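Local coordinates for protein phosphoserine phosphatase (Homo sapiens, PDB 6HYY) that catalyses the magnesium-dependent hydrolysis of O-phosphoserine to serine and phosphate, as a member of the haloacid dehalogenase-like family, at residues 4-9 with 186-191; 53-58 with 142-147; 111-116 with 124-129; 156-161 with 180-185. All coordinates share one frame; numbering follows the deposited sequence.

Three of the four contacts lie on or beside the mixed sheet of the haloacid dehalogenase-like core, and interaction 2 joins helix 54-65 to the loop beyond edge strand 139-142. Interaction 1 closes the longest loop and encloses the rest along the chain: interaction 3 is nested inside interaction 2, and interaction 4 follows both. Interactions 1 and 2 are farthest apart, with centres 29 Å from each other on opposite sides of the chain's centre. Interaction 4 meets each of the others, 1 through Phe189 and Cys183, 2 through Pro147 and Val157, and 3 through Phe127 and Val157; 2 and 3 touch through Leu58 and Asn129. The contacts thus form a chain of touching neighbours.

Interaction 1: residues 4-9 with 186-191; sequences RKLFYS and ADAFIG
Leu6 and Phe7, neighbours on helix 2-8, meet Ala188 and Ile190, two residues of strand 188-192 that point to the same side. The contact is wholly apolar. Leu6 straddles the methyl of Ala188 with both branches: CD1 lies 3.8 Å from Ala188 CB, and CD2 stands 4.1 Å from the same carbon. Its CG is trans to the backbone N (chi1 162°), which sends the fork toward the strand. Beside it, Phe7 CD1 approaches Ile190 CD1 at 3.9 Å, the two side chains crossing at about a right angle. The chi2 of Ile190 is extended (173°), and this carries its terminal methyl out to Phe7.

Behind these groups, Ser9 OG donates to Leu6 O at 2.7 Å, tilted 19° from the carbonyl plane; Ser9 N also bonds to Leu6 O, so this carbonyl is held twice. Lys169 NZ is a further partner of Ser9 OG.

The N-terminal helix thus packs over strands 170-174, 188-192 and 207-209, toward one edge of the sheet. Leu6 also touches Ile171 of strand 170-174 and Trp207 of strand 207-209, while Phe7 reaches Ile173 and, on helix 87-96, Leu90 and Leu94.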
loop_
_atom_site.group_PDB
_atom_site.type_symbol
_atom_site.label_atom_id
_atom_site.label_comp_id
_atom_site.label_asym_id
_atom_site.label_seq_id
_atom_site.Cartn_x
_atom_site.Cartn_y
_atom_site.Cartn_z
ATOM N N ARG A 4 -13.062 -3.021 -17.406
ATOM C CA ARG A 4 -12.569 -1.737 -17.890
ATOM C C ARG A 4 -13.628 -0.654 -17.779
ATOM O O ARG A 4 -13.307 0.499 -17.479
ATOM C CB ARG A 4 -12.094 -1.869 -19.328
ATOM C CG ARG A 4 -10.863 -2.707 -19.439
ATOM C CD ARG A 4 -11.005 -3.718 -20.534
ATOM N NE ARG A 4 -9.707 -4.301 -20.843
ATOM C CZ ARG A 4 -9.476 -5.606 -20.902
ATOM N NH1 ARG A 4 -10.463 -6.468 -20.689
ATOM N NH2 ARG A 4 -8.256 -6.048 -21.186
ATOM N N LYS A 5 -14.893 -1.003 -18.023
ATOM C CA LYS A 5 -15.976 -0.047 -17.815
ATOM C C LYS A 5 -15.993 0.446 -16.375
ATOM O O LYS A 5 -16.085 1.654 -16.119
ATOM C CB LYS A 5 -17.314 -0.687 -18.180
ATOM C CG LYS A 5 -17.469 -1.018 -19.655
ATOM C CD LYS A 5 -18.843 -1.613 -19.955
ATOM C CE LYS A 5 -19.976 -0.648 -19.614
ATOM N NZ LYS A 5 -20.464 -0.747 -18.203
ATOM N N LEU A 6 -15.904 -0.481 -15.419
ATOM C CA LEU A 6 -15.806 -0.093 -14.014
ATOM C C LEU A 6 -14.588 0.791 -13.776
ATOM O O LEU A 6 -14.691 1.866 -13.174
ATOM C CB LEU A 6 -15.737 -1.338 -13.129
ATOM C CG LEU A 6 -15.202 -1.065 -11.717
ATOM C CD1 LEU A 6 -16.232 -0.301 -10.899
ATOM C CD2 LEU A 6 -14.775 -2.349 -11.024
ATOM N N PHE A 7 -13.422 0.348 -14.248
ATOM C CA PHE A 7 -12.183 1.072 -13.987
ATOM C C PHE A 7 -12.253 2.497 -14.526
ATOM O O PHE A 7 -11.804 3.441 -13.863
ATOM C CB PHE A 7 -11.006 0.303 -14.594
ATOM C CG PHE A 7 -9.657 0.753 -14.099
ATOM C CD1 PHE A 7 -9.294 0.574 -12.773
ATOM C CD2 PHE A 7 -8.746 1.339 -14.963
ATOM C CE1 PHE A 7 -8.059 0.981 -12.315
ATOM C CE2 PHE A 7 -7.502 1.752 -14.513
ATOM C CZ PHE A 7 -7.158 1.569 -13.182
ATOM N N TYR A 8 -12.873 2.679 -15.693
ATOM C CA TYR A 8 -12.938 3.990 -16.331
ATOM C C TYR A 8 -14.006 4.897 -15.746
ATOM O O TYR A 8 -14.024 6.087 -16.075
ATOM C CB TYR A 8 -13.148 3.828 -17.840
ATOM C CG TYR A 8 -11.853 3.422 -18.472
ATOM C CD1 TYR A 8 -11.239 4.195 -19.444
ATOM C CD2 TYR A 8 -11.197 2.291 -18.020
ATOM C CE1 TYR A 8 -10.028 3.807 -19.971
ATOM C CE2 TYR A 8 -10.025 1.903 -18.522
ATOM C CZ TYR A 8 -9.437 2.649 -19.490
ATOM O OH TYR A 8 -8.242 2.187 -19.934
ATOM N N SER A 9 -14.878 4.380 -14.889
ATOM C CA SER A 9 -15.857 5.209 -14.203
ATOM C C SER A 9 -15.320 5.820 -12.912
ATOM O O SER A 9 -16.007 6.646 -12.303
ATOM C CB SER A 9 -17.110 4.387 -13.892
ATOM O OG SER A 9 -16.845 3.420 -12.891
ATOM N N ALA A 186 -14.883 2.187 0.149
ATOM C CA ALA A 186 -14.629 2.340 -1.274
ATOM C C ALA A 186 -15.845 1.843 -2.056
ATOM O O ALA A 186 -16.643 1.045 -1.558
ATOM C CB ALA A 186 -13.372 1.571 -1.697
ATOM N N ASP A 187 -15.997 2.341 -3.282
ATOM C CA ASP A 187 -17.155 1.981 -4.089
ATOM C C ASP A 187 -16.956 0.678 -4.853
ATOM O O ASP A 187 -17.942 0.026 -5.218
ATOM C CB ASP A 187 -17.488 3.134 -5.031
ATOM C CG ASP A 187 -17.798 4.398 -4.274
ATOM O OD1 ASP A 187 -18.790 4.399 -3.493
ATOM O OD2 ASP A 187 -17.039 5.372 -4.397
ATOM N N ALA A 188 -15.708 0.261 -5.068
ATOM C CA ALA A 188 -15.426 -1.018 -5.694
ATOM C C ALA A 188 -14.042 -1.455 -5.246
ATOM O O ALA A 188 -13.245 -0.652 -4.756
ATOM C CB ALA A 188 -15.489 -0.941 -7.223
ATOM N N PHE A 189 -13.783 -2.747 -5.404
ATOM C CA PHE A 189 -12.494 -3.332 -5.077
ATOM C C PHE A 189 -12.027 -4.195 -6.240
ATOM O O PHE A 189 -12.803 -4.981 -6.801
ATOM C CB PHE A 189 -12.580 -4.159 -3.784
ATOM C CG PHE A 189 -11.367 -5.027 -3.542
ATOM C CD1 PHE A 189 -10.149 -4.469 -3.157
ATOM C CD2 PHE A 189 -11.448 -6.397 -3.715
ATOM C CE1 PHE A 189 -9.023 -5.274 -2.954
ATOM C CE2 PHE A 189 -10.328 -7.210 -3.506
ATOM C CZ PHE A 189 -9.137 -6.644 -3.104
ATOM N N ILE A 190 -10.751 -4.056 -6.602
ATOM C CA ILE A 190 -10.109 -4.957 -7.549
ATOM C C ILE A 190 -8.954 -5.645 -6.835
ATOM O O ILE A 190 -8.003 -4.986 -6.403
ATOM C CB ILE A 190 -9.607 -4.224 -8.800
ATOM C CG1 ILE A 190 -10.757 -3.452 -9.461
ATOM C CG2 ILE A 190 -9.004 -5.243 -9.757
ATOM C CD1 ILE A 190 -10.315 -2.553 -10.616
ATOM N N GLY A 191 -9.027 -6.974 -6.727
ATOM C CA GLY A 191 -7.926 -7.724 -6.149
ATOM C C GLY A 191 -6.791 -7.903 -7.134
ATOM O O GLY A 191 -6.990 -7.930 -8.349
#

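Interaction 2: residues 53-58 with 142-147; sequences PFKAAL and FDETQP
Behind the Phe142 ring that meets Leu58, the next residue, Asp143, has its OD1 gripped by two groups of Thr145. Thr145 OG1 donates to Asp143 OD1 at 2.7 Å on the syn side, and Thr145 N reaches the same oxygen at 3.0 Å from well above the carboxylate plane; both come from one face. The backbone bond makes an Asx turn, set within a type I turn from Asp143 to Gln146. The other carboxylate oxygen is taken too: Gln146 NE2 meets Asp143 OD2 at 3.0 Å in a nearly straight bond (172°).

The turn follows edge strand 139-142, whose last residue, Phe142, packs on helix 54-65. That helix, part of the helical insertion after strand 12-16 that is consistent with the cap of this family, meets the core sheet here. Leu58 CD2 sits over one face of the Phe142 ring, 4.0 Å from its centroid and only 16° off the normal, a CH-pi contact. The ring takes the position between backbone N and carbonyl carbon (chi1 64°), while Thr59 and Leu62 of the same helix also touch it. With an alanine at Phe142, Leu58 CD2 would probably lose its aromatic face and Lys55 CG its edge contact, opening a gap beside the helix. At the ring's edge, near its plane, Lys55 CG lies 4.1 Å from Phe142 CZ.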
loop_
_atom_site.group_PDB
_atom_site.type_symbol
_atom_site.label_atom_id
_atom_site.label_comp_id
_atom_site.label_asym_id
_atom_site.label_seq_id
_atom_site.Cartn_x
_atom_site.Cartn_y
_atom_site.Cartn_z
ATOM N N PRO A 53 -4.380 -7.698 16.186
ATOM C CA PRO A 53 -4.538 -6.241 16.064
ATOM C C PRO A 53 -3.302 -5.612 15.441
ATOM O O PRO A 53 -2.171 -5.907 15.834
ATOM C CB PRO A 53 -4.744 -5.783 17.513
ATOM C CG PRO A 53 -5.238 -7.002 18.232
ATOM C CD PRO A 53 -4.551 -8.159 17.576
ATOM N N PHE A 54 -3.527 -4.732 14.459
ATOM C CA PHE A 54 -2.416 -4.262 13.638
ATOM C C PHE A 54 -1.431 -3.422 14.441
ATOM O O PHE A 54 -0.214 -3.566 14.273
ATOM C CB PHE A 54 -2.924 -3.465 12.434
ATOM C CG PHE A 54 -1.828 -3.058 11.494
ATOM C CD1 PHE A 54 -1.251 -3.993 10.645
ATOM C CD2 PHE A 54 -1.347 -1.757 11.482
ATOM C CE1 PHE A 54 -0.230 -3.634 9.787
ATOM C CE2 PHE A 54 -0.323 -1.392 10.625
ATOM C CZ PHE A 54 0.234 -2.332 9.781
ATOM N N LYS A 55 -1.929 -2.522 15.295
ATOM C CA LYS A 55 -1.034 -1.637 16.034
ATOM C C LYS A 55 -0.069 -2.436 16.900
ATOM O O LYS A 55 1.132 -2.141 16.941
ATOM C CB LYS A 55 -1.838 -0.655 16.892
ATOM C CG LYS A 55 -0.979 0.390 17.586
ATOM C CD LYS A 55 -1.791 1.274 18.525
ATOM C CE LYS A 55 -2.747 2.181 17.759
ATOM N NZ LYS A 55 -3.771 2.796 18.653
ATOM N N ALA A 56 -0.579 -3.462 17.587
ATOM C CA ALA A 56 0.283 -4.335 18.375
ATOM C C ALA A 56 1.289 -5.066 17.495
ATOM O O ALA A 56 2.474 -5.149 17.838
ATOM C CB ALA A 56 -0.569 -5.330 19.161
ATOM N N ALA A 57 0.839 -5.606 16.357
ATOM C CA ALA A 57 1.752 -6.318 15.467
ATOM C C ALA A 57 2.824 -5.391 14.907
ATOM O O ALA A 57 3.969 -5.810 14.705
ATOM C CB ALA A 57 0.972 -6.980 14.329
ATOM N N LEU A 58 2.469 -4.131 14.645
ATOM C CA LEU A 58 3.450 -3.163 14.174
ATOM C C LEU A 58 4.468 -2.840 15.263
ATOM O O LEU A 58 5.678 -2.805 15.006
ATOM C CB LEU A 58 2.740 -1.890 13.702
ATOM C CG LEU A 58 3.629 -0.870 12.991
ATOM C CD1 LEU A 58 4.295 -1.500 11.781
ATOM C CD2 LEU A 58 2.834 0.374 12.600
ATOM N N PHE A 142 6.515 5.286 16.567
ATOM C CA PHE A 142 5.803 5.662 15.352
ATOM C C PHE A 142 4.553 6.452 15.725
ATOM O O PHE A 142 4.093 6.421 16.871
ATOM C CB PHE A 142 5.460 4.426 14.496
ATOM C CG PHE A 142 4.526 3.465 15.155
ATOM C CD1 PHE A 142 5.009 2.453 15.974
ATOM C CD2 PHE A 142 3.153 3.569 14.969
ATOM C CE1 PHE A 142 4.147 1.574 16.591
ATOM C CE2 PHE A 142 2.287 2.681 15.579
ATOM C CZ PHE A 142 2.778 1.688 16.395
ATOM N N ASP A 143 4.017 7.187 14.750
ATOM C CA ASP A 143 2.878 8.075 14.998
ATOM C C ASP A 143 1.617 7.237 15.152
ATOM O O ASP A 143 1.035 6.779 14.166
ATOM C CB ASP A 143 2.737 9.083 13.865
ATOM C CG ASP A 143 1.558 10.035 14.059
ATOM O OD1 ASP A 143 0.912 9.994 15.124
ATOM O OD2 ASP A 143 1.303 10.841 13.140
ATOM N N GLU A 144 1.158 7.064 16.393
ATOM C CA GLU A 144 0.022 6.191 16.652
ATOM C C GLU A 144 -1.315 6.838 16.312
ATOM O O GLU A 144 -2.347 6.161 16.380
ATOM C CB GLU A 144 0.046 5.738 18.114
ATOM C CG GLU A 144 1.447 5.333 18.569
ATOM C CD GLU A 144 1.456 4.477 19.820
ATOM O OE1 GLU A 144 0.410 4.395 20.501
ATOM O OE2 GLU A 144 2.516 3.878 20.114
ATOM N N THR A 145 -1.326 8.114 15.929
ATOM C CA THR A 145 -2.559 8.761 15.504
ATOM C C THR A 145 -2.873 8.563 14.025
ATOM O O THR A 145 -3.960 8.956 13.588
ATOM C CB THR A 145 -2.523 10.268 15.809
ATOM O OG1 THR A 145 -1.652 10.942 14.888
ATOM C CG2 THR A 145 -2.047 10.514 17.235
ATOM N N GLN A 146 -1.968 7.975 13.240
ATOM C CA GLN A 146 -2.258 7.778 11.824
ATOM C C GLN A 146 -3.361 6.737 11.658
ATOM O O GLN A 146 -3.386 5.747 12.387
ATOM C CB GLN A 146 -1.007 7.315 11.066
ATOM C CG GLN A 146 0.065 8.373 10.916
ATOM C CD GLN A 146 -0.387 9.546 10.064
ATOM O OE1 GLN A 146 -1.006 9.364 9.016
ATOM N NE2 GLN A 146 -0.090 10.758 10.518
ATOM N N PRO A 147 -4.290 6.929 10.714
ATOM C CA PRO A 147 -5.297 5.880 10.497
ATOM C C PRO A 147 -4.677 4.559 10.102
ATOM O O PRO A 147 -5.197 3.505 10.481
ATOM C CB PRO A 147 -6.185 6.455 9.384
ATOM C CG PRO A 147 -5.378 7.536 8.751
ATOM C CD PRO A 147 -4.507 8.094 9.842
#

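Interaction 3: residues 111-116 with 124-129; sequences IVEHVA and TNVFAN
Val112 and Val126 carry the apolar part of this contact, and their side chains slide past each other in opposite directions. Val112 CG1 lies only 3.5 Å from Val126 CG1, methyl against methyl, and the other branch of Val126 is just as tightly packed: CG2 stands 3.5 Å from Ala116 CB. One valine of the strand is thus wedged between two residues a helical turn apart. Both valines have CG1 trans to the backbone N (178° in Val112), and the second branch of Val112 is left to face the strand farther along, where CG2 comes 4.1 Å from Ala128 CB. Glu113 CG adds a looser touch to Val126 CG1.

These groups form the helix-to-strand interface of a beta-alpha-beta unit: strand 100-105 leads into helix 109-116, and the chain returns through strand 126-133, which lies beside strand 100-105. The helix and strand segments run nearly antiparallel, 156° between their N-to-C directions, and Val112 and Ala116 also touch Leu103 of strand 100-105.

The polar interactions skirt this core. Glu113 OE2 makes a salt bridge with Arg109 NH1, while Arg109 NH2 bonds to Val126 O, so one arginine ties helix to strand. Thr124 OG1 donates to Asn125 OD1 at 2.9 Å from above the carbonyl plane. Farther along, Asn129 ND2 donates to the carbonyl oxygen of Gly106, a residue of the serine pocket.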
loop_
_atom_site.group_PDB
_atom_site.type_symbol
_atom_site.label_atom_id
_atom_site.label_comp_id
_atom_site.label_asym_id
_atom_site.label_seq_id
_atom_site.Cartn_x
_atom_site.Cartn_y
_atom_site.Cartn_z
ATOM N N ILE A 111 9.592 5.344 3.038
ATOM C CA ILE A 111 9.712 4.454 1.893
ATOM C C ILE A 111 8.597 4.715 0.883
ATOM O O ILE A 111 8.838 4.767 -0.328
ATOM C CB ILE A 111 9.718 2.994 2.366
ATOM C CG1 ILE A 111 10.817 2.769 3.418
ATOM C CG2 ILE A 111 9.885 2.059 1.172
ATOM C CD1 ILE A 111 10.670 1.467 4.180
ATOM N N VAL A 112 7.366 4.908 1.361
ATOM C CA VAL A 112 6.247 5.055 0.427
ATOM C C VAL A 112 6.333 6.373 -0.349
ATOM O O VAL A 112 5.896 6.454 -1.508
ATOM C CB VAL A 112 4.905 4.925 1.174
ATOM C CG1 VAL A 112 3.732 5.140 0.206
ATOM C CG2 VAL A 112 4.788 3.553 1.842
ATOM N N GLU A 113 6.884 7.428 0.259
ATOM C CA GLU A 113 7.072 8.667 -0.486
ATOM C C GLU A 113 8.104 8.502 -1.593
ATOM O O GLU A 113 7.976 9.131 -2.647
ATOM C CB GLU A 113 7.474 9.803 0.457
ATOM C CG GLU A 113 6.297 10.374 1.252
ATOM C CD GLU A 113 6.618 11.693 1.929
ATOM O OE1 GLU A 113 7.801 12.085 1.963
ATOM O OE2 GLU A 113 5.676 12.343 2.431
ATOM N N HIS A 114 9.128 7.669 -1.367
ATOM C CA HIS A 114 10.067 7.323 -2.430
ATOM C C HIS A 114 9.348 6.630 -3.587
ATOM O O HIS A 114 9.543 6.979 -4.756
ATOM C CB HIS A 114 11.178 6.440 -1.854
ATOM C CG HIS A 114 12.033 5.777 -2.890
ATOM N ND1 HIS A 114 13.069 6.427 -3.529
ATOM C CD2 HIS A 114 12.006 4.521 -3.394
ATOM C CE1 HIS A 114 13.641 5.598 -4.385
ATOM N NE2 HIS A 114 13.012 4.438 -4.325
ATOM N N VAL A 115 8.474 5.670 -3.267
ATOM C CA VAL A 115 7.695 4.983 -4.294
ATOM C C VAL A 115 6.790 5.972 -5.024
ATOM O O VAL A 115 6.724 5.982 -6.257
ATOM C CB VAL A 115 6.892 3.833 -3.660
ATOM C CG1 VAL A 115 5.907 3.233 -4.643
ATOM C CG2 VAL A 115 7.827 2.772 -3.130
ATOM N N ALA A 116 6.075 6.821 -4.270
ATOM C CA ALA A 116 5.198 7.815 -4.888
ATOM C C ALA A 116 5.971 8.756 -5.803
ATOM O O ALA A 116 5.510 9.087 -6.907
ATOM C CB ALA A 116 4.476 8.611 -3.806
ATOM N N THR A 124 1.057 14.520 -0.799
ATOM C CA THR A 124 -0.279 14.728 -0.242
ATOM C C THR A 124 -1.183 13.525 -0.431
ATOM O O THR A 124 -2.169 13.383 0.299
ATOM C CB THR A 124 -0.975 15.936 -0.890
ATOM O OG1 THR A 124 -1.064 15.745 -2.312
ATOM C CG2 THR A 124 -0.218 17.214 -0.601
ATOM N N ASN A 125 -0.875 12.664 -1.399
ATOM C CA ASN A 125 -1.723 11.538 -1.759
ATOM C C ASN A 125 -1.203 10.236 -1.180
ATOM O O ASN A 125 -1.662 9.159 -1.588
ATOM C CB ASN A 125 -1.816 11.419 -3.280
ATOM C CG ASN A 125 -2.621 12.547 -3.924
ATOM O OD1 ASN A 125 -2.769 13.633 -3.357
ATOM N ND2 ASN A 125 -3.129 12.294 -5.117
ATOM N N VAL A 126 -0.255 10.318 -0.248
ATOM C CA VAL A 126 0.334 9.161 0.412
ATOM C C VAL A 126 -0.196 9.097 1.836
ATOM O O VAL A 126 -0.173 10.103 2.565
ATOM C CB VAL A 126 1.869 9.247 0.422
ATOM C CG1 VAL A 126 2.435 8.194 1.353
ATOM C CG2 VAL A 126 2.433 9.124 -0.993
ATOM N N PHE A 127 -0.680 7.922 2.232
ATOM C CA PHE A 127 -1.146 7.671 3.585
ATOM C C PHE A 127 -0.413 6.443 4.090
ATOM O O PHE A 127 -0.570 5.353 3.529
ATOM C CB PHE A 127 -2.663 7.457 3.629
ATOM C CG PHE A 127 -3.468 8.682 3.274
ATOM C CD1 PHE A 127 -3.713 9.009 1.953
ATOM C CD2 PHE A 127 -3.994 9.486 4.276
ATOM C CE1 PHE A 127 -4.469 10.144 1.630
ATOM C CE2 PHE A 127 -4.753 10.607 3.974
ATOM C CZ PHE A 127 -4.988 10.939 2.651
ATOM N N ALA A 128 0.413 6.630 5.115
ATOM C CA ALA A 128 1.237 5.542 5.627
ATOM C C ALA A 128 1.649 5.876 7.053
ATOM O O ALA A 128 1.410 6.980 7.547
ATOM C CB ALA A 128 2.462 5.303 4.739
ATOM N N ASN A 129 2.276 4.903 7.707
ATOM C CA ASN A 129 2.742 5.138 9.063
ATOM C C ASN A 129 4.015 5.982 9.050
ATOM O O ASN A 129 4.722 6.070 8.048
ATOM C CB ASN A 129 2.937 3.808 9.774
ATOM C CG ASN A 129 1.619 3.185 10.113
ATOM O OD1 ASN A 129 0.741 3.869 10.645
ATOM N ND2 ASN A 129 1.429 1.928 9.751
#

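Interaction 4: residues 156-161 with 180-185; sequences KVIKLL and MEACPP
This is apolar packing of a helix flank against a loop: helix 153-165 presents Ile158 to the segment that leads from helix 177-180 into strand 188-192. Ile158 CG2 lies 3.9 Å from Pro185 CG, the two side chains crossing at a slant. The other branch extends past the proline: with chi2 at 179°, CD1 projects to Ala182, ending 4.0 Å from its O and 4.2 Å from its CB. The pyrrolidine ring of Pro185 also leans on the backbone, its CG 4.0 Å from Lys159 N, while the long side chain of Lys159 leads away.

The loop's shape brings these partners together. A type I turn from Met180 to Cys183 places Ala182; the peptide bonds before Pro184 and Pro185 are both cis, and Pro185 points toward the helix while Pro184 points away. Replacing Ile158 with an alanine would probably open a gap between Ala182 and Pro185 and leave the loop less firmly seated. Ile158 also touches Ile104, a serine-pocket residue of strand 100-105, and the helix carries Lys154 of that pocket near its start. A helix packed over parallel strands in this way is characteristic of the Rossmann-like core of haloacid dehalogenase-like hydrolases.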
loop_
_atom_site.group_PDB
_atom_site.type_symbol
_atom_site.label_atom_id
_atom_site.label_comp_id
_atom_site.label_asym_id
_atom_site.label_seq_id
_atom_site.Cartn_x
_atom_site.Cartn_y
_atom_site.Cartn_z
ATOM N N LYS A 156 -10.563 3.740 6.879
ATOM C CA LYS A 156 -10.578 5.065 7.493
ATOM C C LYS A 156 -9.975 6.112 6.561
ATOM O O LYS A 156 -10.464 7.244 6.487
ATOM C CB LYS A 156 -9.832 5.040 8.824
ATOM C CG LYS A 156 -10.457 4.133 9.871
ATOM C CD LYS A 156 -9.738 4.269 11.207
ATOM C CE LYS A 156 -10.272 3.268 12.228
ATOM N NZ LYS A 156 -9.419 2.042 12.326
ATOM N N VAL A 157 -8.897 5.755 5.859
ATOM C CA VAL A 157 -8.307 6.681 4.895
ATOM C C VAL A 157 -9.318 7.020 3.807
ATOM O O VAL A 157 -9.497 8.185 3.442
ATOM C CB VAL A 157 -7.014 6.090 4.299
ATOM C CG1 VAL A 157 -6.541 6.951 3.116
ATOM C CG2 VAL A 157 -5.939 6.011 5.366
ATOM N N ILE A 158 -9.987 6.004 3.266
ATOM C CA ILE A 158 -10.921 6.241 2.173
ATOM C C ILE A 158 -12.078 7.109 2.651
ATOM O O ILE A 158 -12.536 7.999 1.925
ATOM C CB ILE A 158 -11.388 4.904 1.567
ATOM C CG1 ILE A 158 -10.181 4.260 0.861
ATOM C CG2 ILE A 158 -12.571 5.112 0.582
ATOM C CD1 ILE A 158 -10.465 2.931 0.227
ATOM N N LYS A 159 -12.544 6.884 3.891
ATOM C CA LYS A 159 -13.573 7.755 4.456
ATOM C C LYS A 159 -13.088 9.194 4.540
ATOM O O LYS A 159 -13.831 10.123 4.191
ATOM C CB LYS A 159 -13.999 7.244 5.837
ATOM C CG LYS A 159 -15.005 8.142 6.548
ATOM C CD LYS A 159 -15.538 7.447 7.804
ATOM C CE LYS A 159 -16.718 8.213 8.395
ATOM N NZ LYS A 159 -17.288 7.552 9.602
ATOM N N LEU A 160 -11.849 9.408 4.996
ATOM C CA LEU A 160 -11.306 10.763 5.033
ATOM C C LEU A 160 -11.283 11.384 3.642
ATOM O O LEU A 160 -11.614 12.563 3.482
ATOM C CB LEU A 160 -9.900 10.762 5.634
ATOM C CG LEU A 160 -9.719 10.450 7.121
ATOM C CD1 LEU A 160 -8.235 10.370 7.457
ATOM C CD2 LEU A 160 -10.409 11.495 7.984
ATOM N N LEU A 161 -10.910 10.607 2.621
ATOM C CA LEU A 161 -10.842 11.151 1.263
ATOM C C LEU A 161 -12.231 11.498 0.738
ATOM O O LEU A 161 -12.408 12.513 0.053
ATOM C CB LEU A 161 -10.158 10.150 0.333
ATOM C CG LEU A 161 -8.678 9.943 0.596
ATOM C CD1 LEU A 161 -8.202 8.805 -0.311
ATOM C CD2 LEU A 161 -7.869 11.221 0.357
ATOM N N MET A 180 -9.589 -5.802 0.480
ATOM C CA MET A 180 -10.961 -6.177 0.167
ATOM C C MET A 180 -11.931 -5.594 1.185
ATOM O O MET A 180 -13.029 -5.153 0.823
ATOM C CB MET A 180 -11.085 -7.701 0.119
ATOM C CG MET A 180 -12.340 -8.197 -0.552
ATOM S SD MET A 180 -12.169 -9.979 -0.862
ATOM C CE MET A 180 -11.758 -10.541 0.778
ATOM N N GLU A 181 -11.538 -5.560 2.454
ATOM C CA GLU A 181 -12.399 -5.058 3.520
ATOM C C GLU A 181 -12.482 -3.536 3.563
ATOM O O GLU A 181 -13.233 -3.001 4.380
ATOM C CB GLU A 181 -11.919 -5.606 4.866
ATOM C CG GLU A 181 -12.152 -7.109 4.992
ATOM C CD GLU A 181 -11.492 -7.727 6.212
ATOM O OE1 GLU A 181 -10.908 -6.980 7.028
ATOM O OE2 GLU A 181 -11.539 -8.974 6.333
ATOM N N ALA A 182 -11.755 -2.829 2.700
ATOM C CA ALA A 182 -11.878 -1.383 2.570
ATOM C C ALA A 182 -12.977 -0.985 1.599
ATOM O O ALA A 182 -13.171 0.216 1.364
ATOM C CB ALA A 182 -10.546 -0.773 2.121
ATOM N N CYS A 183 -13.671 -1.962 1.017
ATOM C CA CYS A 183 -14.864 -1.733 0.201
ATOM C C CYS A 183 -16.030 -2.438 0.880
ATOM O O CYS A 183 -16.134 -3.676 0.803
ATOM C CB CYS A 183 -14.661 -2.269 -1.213
ATOM S SG CYS A 183 -16.098 -2.191 -2.279
ATOM N N PRO A 184 -16.916 -1.711 1.587
ATOM C CA PRO A 184 -16.949 -0.262 1.795
ATOM C C PRO A 184 -15.892 0.224 2.784
ATOM O O PRO A 184 -15.385 -0.602 3.550
ATOM C CB PRO A 184 -18.366 -0.036 2.354
ATOM C CG PRO A 184 -18.622 -1.276 3.105
ATOM C CD PRO A 184 -17.968 -2.396 2.360
ATOM N N PRO A 185 -15.611 1.539 2.828
ATOM C CA PRO A 185 -16.297 2.634 2.126
ATOM C C PRO A 185 -15.910 2.866 0.667
ATOM O O PRO A 185 -16.545 3.702 0.011
ATOM C CB PRO A 185 -15.921 3.861 2.962
ATOM C CG PRO A 185 -14.584 3.512 3.524
ATOM C CD PRO A 185 -14.642 2.049 3.817
#